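Local coordinates for F5/8 type C domain protein (PDB 7JRM) that probably binds carbohydrate through its CBM51 module, as part of ZmpB, an O-glycopeptidase built to recognise and hydrolyse mucin, at residues N352-E357 with N374-F379; E337-L342 with N356-L361; E135-S140 with S197-L202; V168-E173 with L190-R195. One frame throughout, in Å; residues are numbered along the deposited sequence.

Contact 1: N352-E357 with N374-F379; sequences NMDYNE and NAQEQF
Asn352 and Asn374 pair in register on adjacent parallel strands, their side chains running together in one direction, with amide planes only 14° apart. In each, CG stands anti to the carbonyl carbon (chi1 -63° and -60°), and this shared torsion brings the two amides nearly into one plane. Asn374 ND2 gives a short hydrogen bond, 2.5 Å, to Asn352 OD1, which lies in the donor's amide plane. On the buried side, Met353 bends at chi3 and lays CG and CE along the Ala375 methyl; CG comes to 3.6 Å from CB. The backbone then makes a type II turn from Met353 to Asn356. Asp354 turns its carboxylate across to the 374-379 segment, where OD1 accepts from Gln376 N; the modelled 2.4 Å is doubtfully short. The 22-residue spacing, the parallel strands, the corner after each and the regularly spaced leucines are consistent with stacked coils of a leucine-rich repeat. Gln378 holds the place that Asn356 has one coil earlier. Bent at chi2, its amide folds inward: NE2 donates to Met353 O over 2.7 Å, nearly straight and in the amide plane, while OE1 accepts from Val358 N. Asn356 does likewise with Leu333 O and Val336 N. Beyond the turn, Phe379 N bonds to Asn356 O at 3.0 Å. At the surface Tyr355 and Glu377 run alongside, the carboxylate steeply inclined to the ring and OE1 at the ring edge, 3.2 Å from CE2. A water joins Glu357 OE1 to Phe379 O.

Contact 2: E337-L342 with N356-L361; sequences EDLTGL and NEVKDL
The carboxylates of Glu337 and Glu357 meet obliquely, their planes 39° apart, neither stacked face on face nor laid in one plane. OE2 of Glu337 comes to 2.8 Å from OE1 of Glu357, two like-charged acceptors brought close without a hydrogen bond. Both chains run extended beyond CG, which brings the acid ends together while their aliphatic parts touch, Glu337 CG lying 3.6 Å from Glu357 CB. Deeper in, Leu339 crosses Val358 at about a right angle, its CD1 3.8 Å from Val358 CG1, and the same methyl meets Leu361 CD2 at 4.0 Å. These residues belong to loops of consecutive coils of what looks like a leucine-rich repeat, with Leu339 and Leu361 filling its interior. No direct hydrogen bond joins the loops; three waters do the work. One links Leu339 N to Asp360 O, to which it donates over 2.7 Å, and two others use Glu337 O to reach Lys359 N and Glu357 O. So close a pair of acids would be expected to raise the proton affinity of one, whereas the buried leucine and valine contacts carry no such electrostatic cost.

Contact 3: E135-S140 with S197-L202; sequences EIVYNS and SKEIKL
Strands 135-139 and 199-202 run antiparallel at 158°, with Ile136–Leu202 and Tyr138–Ile200 as hydrogen-bonded pairs and Val137–Lys201 and Asn139–Glu199 as non-hydrogen-bonded ones. The shortest of their bonds is Leu202 N to Ile136 O, 2.7 Å. On the inner face Tyr138 CB rests 3.8 Å from Ile200 CG2, beside Ile136 and Leu202, in the hydrophobic core of the beta-sandwich of this NPCBM/NEW2 domain. On the other face Val137 parts two charged chains: its CG1 touches the carboxylate carbon CD of Glu199 at 3.7 Å, its CG2 the CG of Lys201 at 3.8 Å. Lys201, with CG anti to its backbone N (chi1 -175°) and a bend at chi3, curls toward Glu135. NZ stays 4.6 Å from Glu135 OE1, beyond a salt bridge, and two waters join them, one to each carboxylate oxygen; Glu135 OE2 also bonds Tyr133, and Glu199 OE2 forms a salt bridge with Lys92. Lys201 also makes a cation-pi contact with Tyr169. Past the paired strands, Ser140 OG donates to Ser197 OG over 2.7 Å. The two buried hydroxyls thus form a relay, Ser140 to Ser197 to Val194 O, while the attraction between Glu135 and Lys201 is probably softened by the intervening water.

Contact 4: V168-E173 with L190-R195; sequences VYVDGE and LVVDVR
Val170 holds CG1 anti to its backbone N (chi1 175°), which leaves CG2 beside that N and aimed at the facing strand, where it meets Val192 CG1 at 3.9 Å and Val194 CG1 at 3.8 Å. This is the interior of a beta-sandwich: strands 168-170 and 190-193 belong to different sheets, their axes 8.9 Å apart and only 9° from parallel, and side chains alone bridge the gap. Val168, with the same torsion, meets Val192 tip to tip, CG1 against CG2 at 3.9 Å. The Val168 and Leu190 side chains pass one another running opposite ways, CG2 4.2 Å from CD1. Val192 CG1 lies between Val170 CG2 and Val168 CG1, while its CG2 faces Val168; Val194 comes at Val170 across, at about a right angle. No polar bond crosses the interface, and Ile200 and Leu202 of strand 199-205 extend the same apolar layer beside Val168. The first strand leaves by a type I' turn from Val170 to Glu173, with Asp171 and Gly172 at its corner. The second ends in an Asx turn, Asp193 OD1 accepting from Arg195 N. Arg195 then grips Asp193 side-on with NE and NH2, NH2 meeting the syn lone pair of OD2 at 2.8 Å.

In the fold
The four contacts fall into two groups on opposite sides of the chain's centre, with about 60 Å or more between nearest atoms. Contacts 1 and 2 share Asn356 and Glu357 and join successive coils of the probable repeat; Met353 CE packs on Val358, Leu339 and Leu361, giving them one core. Direct bonds dominate contact 1, bridging waters contact 2. Contacts 3 and 4 meet along neighbouring strands 199-205 and 163-170. Contact 3 joins strands within one sheet, by backbone bonds and a partly solvated charged face; contact 4, entirely apolar across its interface, joins two sheets and is the buried one. Ser163, which opens strand 163-170, and Val206, just past strand 199-205, are among the calcium ligands.

Contact 1: N352-E357 with N374-F379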
# COMPACT_ATOMS: atom_id res chain seq x y z
N ASN A 352 -7.97 -36.59 10.04
CA ASN A 352 -7.74 -37.75 10.90
C ASN A 352 -7.70 -38.99 10.01
O ASN A 352 -8.74 -39.55 9.65
CB ASN A 352 -8.83 -37.87 11.96
CG ASN A 352 -8.85 -36.68 12.91
OD1 ASN A 352 -7.80 -36.20 13.35
ND2 ASN A 352 -10.04 -36.20 13.23
N MET A 353 -6.49 -39.42 9.66
CA MET A 353 -6.29 -40.55 8.76
C MET A 353 -5.32 -41.56 9.35
O MET A 353 -4.53 -42.19 8.64
CB MET A 353 -5.81 -40.08 7.39
CG MET A 353 -4.53 -39.25 7.43
SD MET A 353 -4.13 -38.52 5.83
CE MET A 353 -2.97 -39.73 5.20
N ASP A 354 -5.35 -41.73 10.67
CA ASP A 354 -4.54 -42.75 11.31
C ASP A 354 -5.00 -44.14 10.89
O ASP A 354 -6.18 -44.37 10.61
CB ASP A 354 -4.60 -42.62 12.83
CG ASP A 354 -3.69 -41.53 13.36
OD1 ASP A 354 -2.76 -41.12 12.63
OD2 ASP A 354 -3.90 -41.08 14.51
N TYR A 355 -4.04 -45.07 10.83
CA TYR A 355 -4.30 -46.47 10.48
C TYR A 355 -4.92 -46.60 9.09
O TYR A 355 -5.78 -47.45 8.85
CB TYR A 355 -5.19 -47.15 11.53
CG TYR A 355 -4.86 -46.75 12.96
CD1 TYR A 355 -5.73 -45.95 13.69
CD2 TYR A 355 -3.70 -47.18 13.57
CE1 TYR A 355 -5.44 -45.58 14.99
CE2 TYR A 355 -3.40 -46.82 14.87
CZ TYR A 355 -4.28 -46.03 15.57
OH TYR A 355 -3.98 -45.67 16.87
N ASN A 356 -4.49 -45.75 8.17
CA ASN A 356 -4.93 -45.82 6.79
C ASN A 356 -3.83 -46.47 5.94
O ASN A 356 -2.92 -47.11 6.47
CB ASN A 356 -5.31 -44.41 6.30
CG ASN A 356 -6.76 -44.07 6.59
OD1 ASN A 356 -7.59 -44.02 5.69
ND2 ASN A 356 -7.07 -43.83 7.86
N GLU A 357 -3.92 -46.32 4.62
CA GLU A 357 -3.01 -46.97 3.69
C GLU A 357 -2.43 -45.96 2.70
O GLU A 357 -2.34 -46.22 1.50
CB GLU A 357 -3.71 -48.10 2.95
CG GLU A 357 -4.52 -49.03 3.85
CD GLU A 357 -5.42 -49.97 3.07
OE1 GLU A 357 -5.05 -50.34 1.94
OE2 GLU A 357 -6.49 -50.33 3.59
N ASN A 374 -3.28 -36.12 11.45
CA ASN A 374 -3.09 -37.38 12.16
C ASN A 374 -3.01 -38.48 11.11
O ASN A 374 -4.03 -39.01 10.67
CB ASN A 374 -4.22 -37.62 13.16
CG ASN A 374 -4.32 -36.53 14.20
OD1 ASN A 374 -3.34 -36.21 14.89
ND2 ASN A 374 -5.50 -35.94 14.34
N ALA A 375 -1.78 -38.83 10.72
CA ALA A 375 -1.52 -39.84 9.70
C ALA A 375 -0.49 -40.84 10.19
O ALA A 375 0.47 -41.19 9.49
CB ALA A 375 -1.06 -39.18 8.40
N GLN A 376 -0.67 -41.33 11.41
CA GLN A 376 0.29 -42.23 12.03
C GLN A 376 -0.10 -43.68 11.81
O GLN A 376 -1.28 -44.03 11.71
CB GLN A 376 0.40 -41.94 13.53
CG GLN A 376 1.02 -40.60 13.87
CD GLN A 376 1.75 -40.62 15.19
OE1 GLN A 376 1.24 -41.13 16.19
NE2 GLN A 376 2.96 -40.06 15.21
N GLU A 377 0.92 -44.54 11.73
CA GLU A 377 0.76 -45.99 11.65
C GLU A 377 -0.05 -46.40 10.42
O GLU A 377 -1.08 -47.07 10.51
CB GLU A 377 0.13 -46.54 12.94
CG GLU A 377 1.06 -46.50 14.14
CD GLU A 377 0.42 -47.06 15.39
OE1 GLU A 377 -0.41 -47.98 15.28
OE2 GLU A 377 0.75 -46.57 16.50
N GLN A 378 0.45 -45.99 9.26
CA GLN A 378 -0.11 -46.43 8.00
C GLN A 378 0.39 -47.83 7.65
O GLN A 378 1.38 -48.32 8.20
CB GLN A 378 0.24 -45.46 6.87
CG GLN A 378 -0.03 -44.00 7.20
CD GLN A 378 -1.51 -43.66 7.16
OE1 GLN A 378 -2.17 -43.84 6.13
NE2 GLN A 378 -2.03 -43.17 8.28
N PHE A 379 -0.31 -48.48 6.73
CA PHE A 379 0.13 -49.76 6.18
C PHE A 379 -0.23 -49.79 4.70
O PHE A 379 -1.42 -49.82 4.36
CB PHE A 379 -0.49 -50.95 6.91
CG PHE A 379 -0.17 -52.27 6.29
CD1 PHE A 379 1.11 -52.79 6.36
CD2 PHE A 379 -1.14 -52.98 5.60
CE1 PHE A 379 1.42 -54.00 5.77
CE2 PHE A 379 -0.84 -54.19 5.01
CZ PHE A 379 0.44 -54.70 5.09
O HOH W 1 -2.29 -51.46 1.97

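Contact 2: E337-L342 with N356-L361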
# COMPACT_ATOMS: atom_id res chain seq x y z
N GLU A 337 -6.23 -45.18 0.22
CA GLU A 337 -4.91 -45.40 -0.36
C GLU A 337 -4.42 -44.23 -1.20
O GLU A 337 -3.21 -44.04 -1.32
CB GLU A 337 -4.92 -46.65 -1.25
CG GLU A 337 -4.84 -47.96 -0.48
CD GLU A 337 -5.09 -49.17 -1.37
OE1 GLU A 337 -4.80 -49.09 -2.58
OE2 GLU A 337 -5.58 -50.19 -0.85
N ASP A 338 -5.34 -43.44 -1.76
CA ASP A 338 -4.99 -42.34 -2.65
C ASP A 338 -5.75 -41.09 -2.21
O ASP A 338 -6.98 -41.10 -2.16
CB ASP A 338 -5.33 -42.69 -4.11
CG ASP A 338 -4.85 -41.64 -5.10
OD1 ASP A 338 -4.17 -40.68 -4.68
OD2 ASP A 338 -5.14 -41.78 -6.30
N LEU A 339 -5.01 -40.03 -1.88
CA LEU A 339 -5.59 -38.78 -1.43
C LEU A 339 -6.00 -37.87 -2.58
O LEU A 339 -6.37 -36.71 -2.33
CB LEU A 339 -4.61 -38.04 -0.52
CG LEU A 339 -4.32 -38.69 0.84
CD1 LEU A 339 -3.30 -37.86 1.61
CD2 LEU A 339 -5.60 -38.85 1.64
N THR A 340 -5.95 -38.35 -3.82
CA THR A 340 -6.28 -37.53 -4.97
C THR A 340 -7.70 -37.00 -4.87
O THR A 340 -8.64 -37.75 -4.63
CB THR A 340 -6.10 -38.33 -6.26
OG1 THR A 340 -4.74 -38.76 -6.38
CG2 THR A 340 -6.46 -37.48 -7.47
N GLY A 341 -7.85 -35.68 -5.05
CA GLY A 341 -9.11 -34.99 -4.90
C GLY A 341 -9.16 -34.09 -3.68
O GLY A 341 -9.85 -33.06 -3.71
N LEU A 342 -8.42 -34.44 -2.62
CA LEU A 342 -8.40 -33.63 -1.41
C LEU A 342 -7.69 -32.30 -1.58
O LEU A 342 -7.75 -31.46 -0.67
CB LEU A 342 -7.74 -34.42 -0.27
CG LEU A 342 -8.70 -35.23 0.61
CD1 LEU A 342 -7.95 -35.84 1.79
CD2 LEU A 342 -9.84 -34.35 1.10
N ASN A 356 -4.49 -45.75 8.17
CA ASN A 356 -4.93 -45.82 6.79
C ASN A 356 -3.83 -46.47 5.94
O ASN A 356 -2.92 -47.11 6.47
CB ASN A 356 -5.31 -44.41 6.30
CG ASN A 356 -6.76 -44.07 6.59
OD1 ASN A 356 -7.59 -44.02 5.69
ND2 ASN A 356 -7.07 -43.83 7.86
N GLU A 357 -3.92 -46.32 4.62
CA GLU A 357 -3.01 -46.97 3.69
C GLU A 357 -2.43 -45.96 2.70
O GLU A 357 -2.34 -46.22 1.50
CB GLU A 357 -3.71 -48.10 2.95
CG GLU A 357 -4.52 -49.03 3.85
CD GLU A 357 -5.42 -49.97 3.07
OE1 GLU A 357 -5.05 -50.34 1.94
OE2 GLU A 357 -6.49 -50.33 3.59
N VAL A 358 -2.01 -44.80 3.20
CA VAL A 358 -1.53 -43.71 2.36
C VAL A 358 -0.01 -43.64 2.44
O VAL A 358 0.57 -43.73 3.53
CB VAL A 358 -2.17 -42.37 2.77
CG1 VAL A 358 -1.66 -41.24 1.89
CG2 VAL A 358 -3.68 -42.46 2.70
N LYS A 359 0.64 -43.48 1.29
CA LYS A 359 2.08 -43.34 1.20
C LYS A 359 2.51 -42.03 0.54
O LYS A 359 3.69 -41.85 0.25
CB LYS A 359 2.69 -44.52 0.44
CG LYS A 359 2.34 -44.53 -1.04
CD LYS A 359 3.12 -45.59 -1.80
CE LYS A 359 2.82 -45.54 -3.29
NZ LYS A 359 3.45 -46.67 -4.02
N ASP A 360 1.57 -41.11 0.30
CA ASP A 360 1.87 -39.89 -0.44
C ASP A 360 0.95 -38.79 0.08
O ASP A 360 -0.26 -38.81 -0.17
CB ASP A 360 1.67 -40.10 -1.94
CG ASP A 360 2.19 -38.93 -2.76
OD1 ASP A 360 2.01 -38.96 -4.00
OD2 ASP A 360 2.78 -38.00 -2.18
N LEU A 361 1.53 -37.82 0.80
CA LEU A 361 0.79 -36.69 1.34
C LEU A 361 0.83 -35.47 0.42
O LEU A 361 0.33 -34.40 0.81
CB LEU A 361 1.33 -36.30 2.71
CG LEU A 361 1.35 -37.37 3.81
CD1 LEU A 361 1.68 -36.74 5.15
CD2 LEU A 361 0.03 -38.11 3.86
O HOH W 2 -0.87 -42.53 -1.41
O HOH W 3 -1.09 -45.91 -0.87
O HOH W 4 -2.05 -39.63 -1.97

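Contact 3: E135-S140 with S197-L202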
# COMPACT_ATOMS: atom_id res chain seq x y z
N GLU A 135 13.15 45.33 -4.33
CA GLU A 135 12.55 44.71 -5.51
C GLU A 135 13.43 43.54 -5.92
O GLU A 135 14.58 43.74 -6.33
CB GLU A 135 12.40 45.71 -6.66
CG GLU A 135 11.23 46.67 -6.52
CD GLU A 135 10.99 47.47 -7.78
OE1 GLU A 135 11.68 47.21 -8.79
OE2 GLU A 135 10.11 48.36 -7.76
N ILE A 136 12.91 42.33 -5.80
CA ILE A 136 13.64 41.11 -6.13
C ILE A 136 12.86 40.37 -7.21
O ILE A 136 11.68 40.06 -7.03
CB ILE A 136 13.86 40.22 -4.90
CG1 ILE A 136 14.47 41.04 -3.75
CG2 ILE A 136 14.77 39.05 -5.25
CD1 ILE A 136 14.71 40.24 -2.49
N VAL A 137 13.53 40.09 -8.33
CA VAL A 137 12.91 39.48 -9.49
C VAL A 137 13.48 38.08 -9.67
O VAL A 137 14.70 37.88 -9.60
CB VAL A 137 13.12 40.32 -10.76
CG1 VAL A 137 12.53 39.64 -11.98
CG2 VAL A 137 12.53 41.71 -10.57
N TYR A 138 12.60 37.11 -9.91
CA TYR A 138 12.99 35.73 -10.15
C TYR A 138 12.42 35.25 -11.48
O TYR A 138 11.37 35.72 -11.94
CB TYR A 138 12.49 34.80 -9.04
CG TYR A 138 13.32 34.82 -7.78
CD1 TYR A 138 13.02 35.69 -6.74
CD2 TYR A 138 14.40 33.96 -7.62
CE1 TYR A 138 13.77 35.71 -5.58
CE2 TYR A 138 15.16 33.97 -6.47
CZ TYR A 138 14.84 34.85 -5.45
OH TYR A 138 15.60 34.87 -4.30
N ASN A 139 13.13 34.31 -12.11
CA ASN A 139 12.59 33.60 -13.26
C ASN A 139 11.49 32.66 -12.79
O ASN A 139 11.74 31.78 -11.96
CB ASN A 139 13.70 32.84 -13.98
CG ASN A 139 13.22 32.17 -15.26
OD1 ASN A 139 12.24 31.42 -15.27
ND2 ASN A 139 13.93 32.43 -16.36
N SER A 140 10.28 32.84 -13.31
CA SER A 140 9.12 32.04 -12.90
C SER A 140 8.61 31.13 -14.01
O SER A 140 7.48 30.65 -13.93
CB SER A 140 8.00 32.96 -12.41
OG SER A 140 7.60 33.86 -13.42
N SER A 197 3.90 32.28 -16.66
CA SER A 197 4.57 33.56 -16.48
C SER A 197 6.06 33.41 -16.73
O SER A 197 6.60 32.30 -16.81
CB SER A 197 4.31 34.11 -15.07
OG SER A 197 5.07 33.41 -14.10
N LYS A 198 6.74 34.55 -16.85
CA LYS A 198 8.18 34.57 -17.04
C LYS A 198 8.94 35.23 -15.90
O LYS A 198 10.09 34.88 -15.67
CB LYS A 198 8.53 35.29 -18.35
CG LYS A 198 8.24 34.46 -19.60
CD LYS A 198 8.28 35.31 -20.85
CE LYS A 198 9.37 34.84 -21.81
NZ LYS A 198 9.94 35.96 -22.60
N GLU A 199 8.32 36.17 -15.18
CA GLU A 199 8.98 36.86 -14.09
C GLU A 199 8.00 37.06 -12.94
O GLU A 199 6.81 37.30 -13.15
CB GLU A 199 9.52 38.23 -14.54
CG GLU A 199 10.78 38.16 -15.38
CD GLU A 199 11.46 39.51 -15.51
OE1 GLU A 199 10.78 40.54 -15.31
OE2 GLU A 199 12.66 39.54 -15.82
N ILE A 200 8.52 36.96 -11.72
CA ILE A 200 7.80 37.35 -10.51
C ILE A 200 8.66 38.36 -9.77
O ILE A 200 9.88 38.18 -9.65
CB ILE A 200 7.45 36.14 -9.62
CG1 ILE A 200 6.59 36.58 -8.44
CG2 ILE A 200 8.70 35.40 -9.16
CD1 ILE A 200 6.24 35.46 -7.48
N LYS A 201 8.04 39.43 -9.29
CA LYS A 201 8.74 40.52 -8.63
C LYS A 201 8.22 40.66 -7.21
O LYS A 201 7.03 40.93 -7.01
CB LYS A 201 8.57 41.83 -9.40
CG LYS A 201 9.37 43.00 -8.85
CD LYS A 201 9.46 44.14 -9.85
CE LYS A 201 8.08 44.55 -10.33
NZ LYS A 201 8.13 45.74 -11.23
N LEU A 202 9.10 40.47 -6.24
CA LEU A 202 8.75 40.56 -4.83
C LEU A 202 9.12 41.95 -4.32
O LEU A 202 10.30 42.32 -4.33
CB LEU A 202 9.47 39.48 -4.02
CG LEU A 202 9.33 38.05 -4.56
CD1 LEU A 202 10.05 37.07 -3.64
CD2 LEU A 202 7.86 37.68 -4.71
O HOH W 5 8.00 47.77 -9.37
O HOH W 6 10.72 47.60 -11.40
O HOH W 7 5.20 30.11 -15.34

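Contact 4: V168-E173 with L190-R195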
# COMPACT_ATOMS: atom_id res chain seq x y z
N VAL A 168 3.37 41.42 -4.64
CA VAL A 168 3.85 40.40 -5.57
C VAL A 168 3.36 40.76 -6.96
O VAL A 168 2.15 40.85 -7.20
CB VAL A 168 3.38 38.99 -5.16
CG1 VAL A 168 3.69 38.00 -6.27
CG2 VAL A 168 4.03 38.57 -3.86
N TYR A 169 4.30 40.96 -7.88
CA TYR A 169 3.99 41.27 -9.27
C TYR A 169 4.32 40.07 -10.14
O TYR A 169 5.35 39.42 -9.96
CB TYR A 169 4.78 42.49 -9.75
CG TYR A 169 4.39 43.79 -9.07
CD1 TYR A 169 3.52 44.68 -9.69
CD2 TYR A 169 4.88 44.11 -7.81
CE1 TYR A 169 3.16 45.86 -9.07
CE2 TYR A 169 4.52 45.29 -7.19
CZ TYR A 169 3.66 46.16 -7.82
OH TYR A 169 3.30 47.34 -7.20
N VAL A 170 3.42 39.76 -11.07
CA VAL A 170 3.59 38.66 -12.01
C VAL A 170 3.62 39.26 -13.41
O VAL A 170 2.60 39.75 -13.90
CB VAL A 170 2.48 37.60 -11.88
CG1 VAL A 170 2.64 36.54 -12.95
CG2 VAL A 170 2.51 36.98 -10.49
N ASP A 171 4.79 39.21 -14.05
CA ASP A 171 5.00 39.82 -15.36
C ASP A 171 4.62 41.30 -15.34
O ASP A 171 4.00 41.82 -16.27
CB ASP A 171 4.23 39.07 -16.45
CG ASP A 171 4.84 37.72 -16.77
OD1 ASP A 171 6.07 37.57 -16.62
OD2 ASP A 171 4.09 36.81 -17.18
N GLY A 172 5.00 41.98 -14.26
CA GLY A 172 4.73 43.40 -14.10
C GLY A 172 3.35 43.75 -13.59
O GLY A 172 3.08 44.93 -13.35
N GLU A 173 2.47 42.77 -13.40
CA GLU A 173 1.11 43.00 -12.95
C GLU A 173 0.99 42.65 -11.47
O GLU A 173 1.37 41.55 -11.06
CB GLU A 173 0.11 42.18 -13.77
CG GLU A 173 -0.01 42.62 -15.22
CD GLU A 173 -0.50 44.04 -15.36
OE1 GLU A 173 0.20 44.85 -16.02
OE2 GLU A 173 -1.57 44.36 -14.81
N LEU A 190 0.90 34.47 1.48
CA LEU A 190 0.58 34.91 0.13
C LEU A 190 0.74 33.73 -0.82
O LEU A 190 1.84 33.17 -0.93
CB LEU A 190 1.48 36.07 -0.31
CG LEU A 190 1.40 37.36 0.51
CD1 LEU A 190 2.39 38.39 -0.01
CD2 LEU A 190 -0.02 37.92 0.50
N VAL A 191 -0.35 33.35 -1.48
CA VAL A 191 -0.36 32.25 -2.44
C VAL A 191 -0.80 32.83 -3.78
O VAL A 191 -1.97 33.22 -3.93
CB VAL A 191 -1.27 31.10 -2.00
CG1 VAL A 191 -1.20 29.95 -2.99
CG2 VAL A 191 -0.90 30.64 -0.60
N VAL A 192 0.11 32.88 -4.74
CA VAL A 192 -0.10 33.60 -6.00
C VAL A 192 -0.02 32.62 -7.16
O VAL A 192 0.90 31.81 -7.23
CB VAL A 192 0.93 34.74 -6.18
CG1 VAL A 192 0.59 35.56 -7.41
CG2 VAL A 192 0.97 35.61 -4.93
N ASP A 193 -0.99 32.72 -8.07
CA ASP A 193 -0.95 31.98 -9.32
C ASP A 193 0.08 32.61 -10.24
O ASP A 193 -0.01 33.80 -10.57
CB ASP A 193 -2.34 31.98 -9.97
CG ASP A 193 -2.45 31.00 -11.13
OD1 ASP A 193 -1.41 30.53 -11.64
OD2 ASP A 193 -3.60 30.71 -11.53
N VAL A 194 1.07 31.82 -10.66
CA VAL A 194 2.12 32.32 -11.54
C VAL A 194 2.19 31.45 -12.80
O VAL A 194 3.25 31.33 -13.43
CB VAL A 194 3.49 32.36 -10.82
CG1 VAL A 194 3.45 33.34 -9.66
CG2 VAL A 194 3.88 30.97 -10.34
N ARG A 195 1.06 30.85 -13.16
CA ARG A 195 1.03 29.95 -14.31
C ARG A 195 1.32 30.69 -15.60
O ARG A 195 0.79 31.78 -15.85
CB ARG A 195 -0.33 29.26 -14.40
CG ARG A 195 -0.43 27.96 -13.63
CD ARG A 195 -1.80 27.32 -13.79
NE ARG A 195 -2.87 28.21 -13.32
CZ ARG A 195 -4.16 27.89 -13.34
NH1 ARG A 195 -4.55 26.71 -13.81
NH2 ARG A 195 -5.06 28.75 -12.89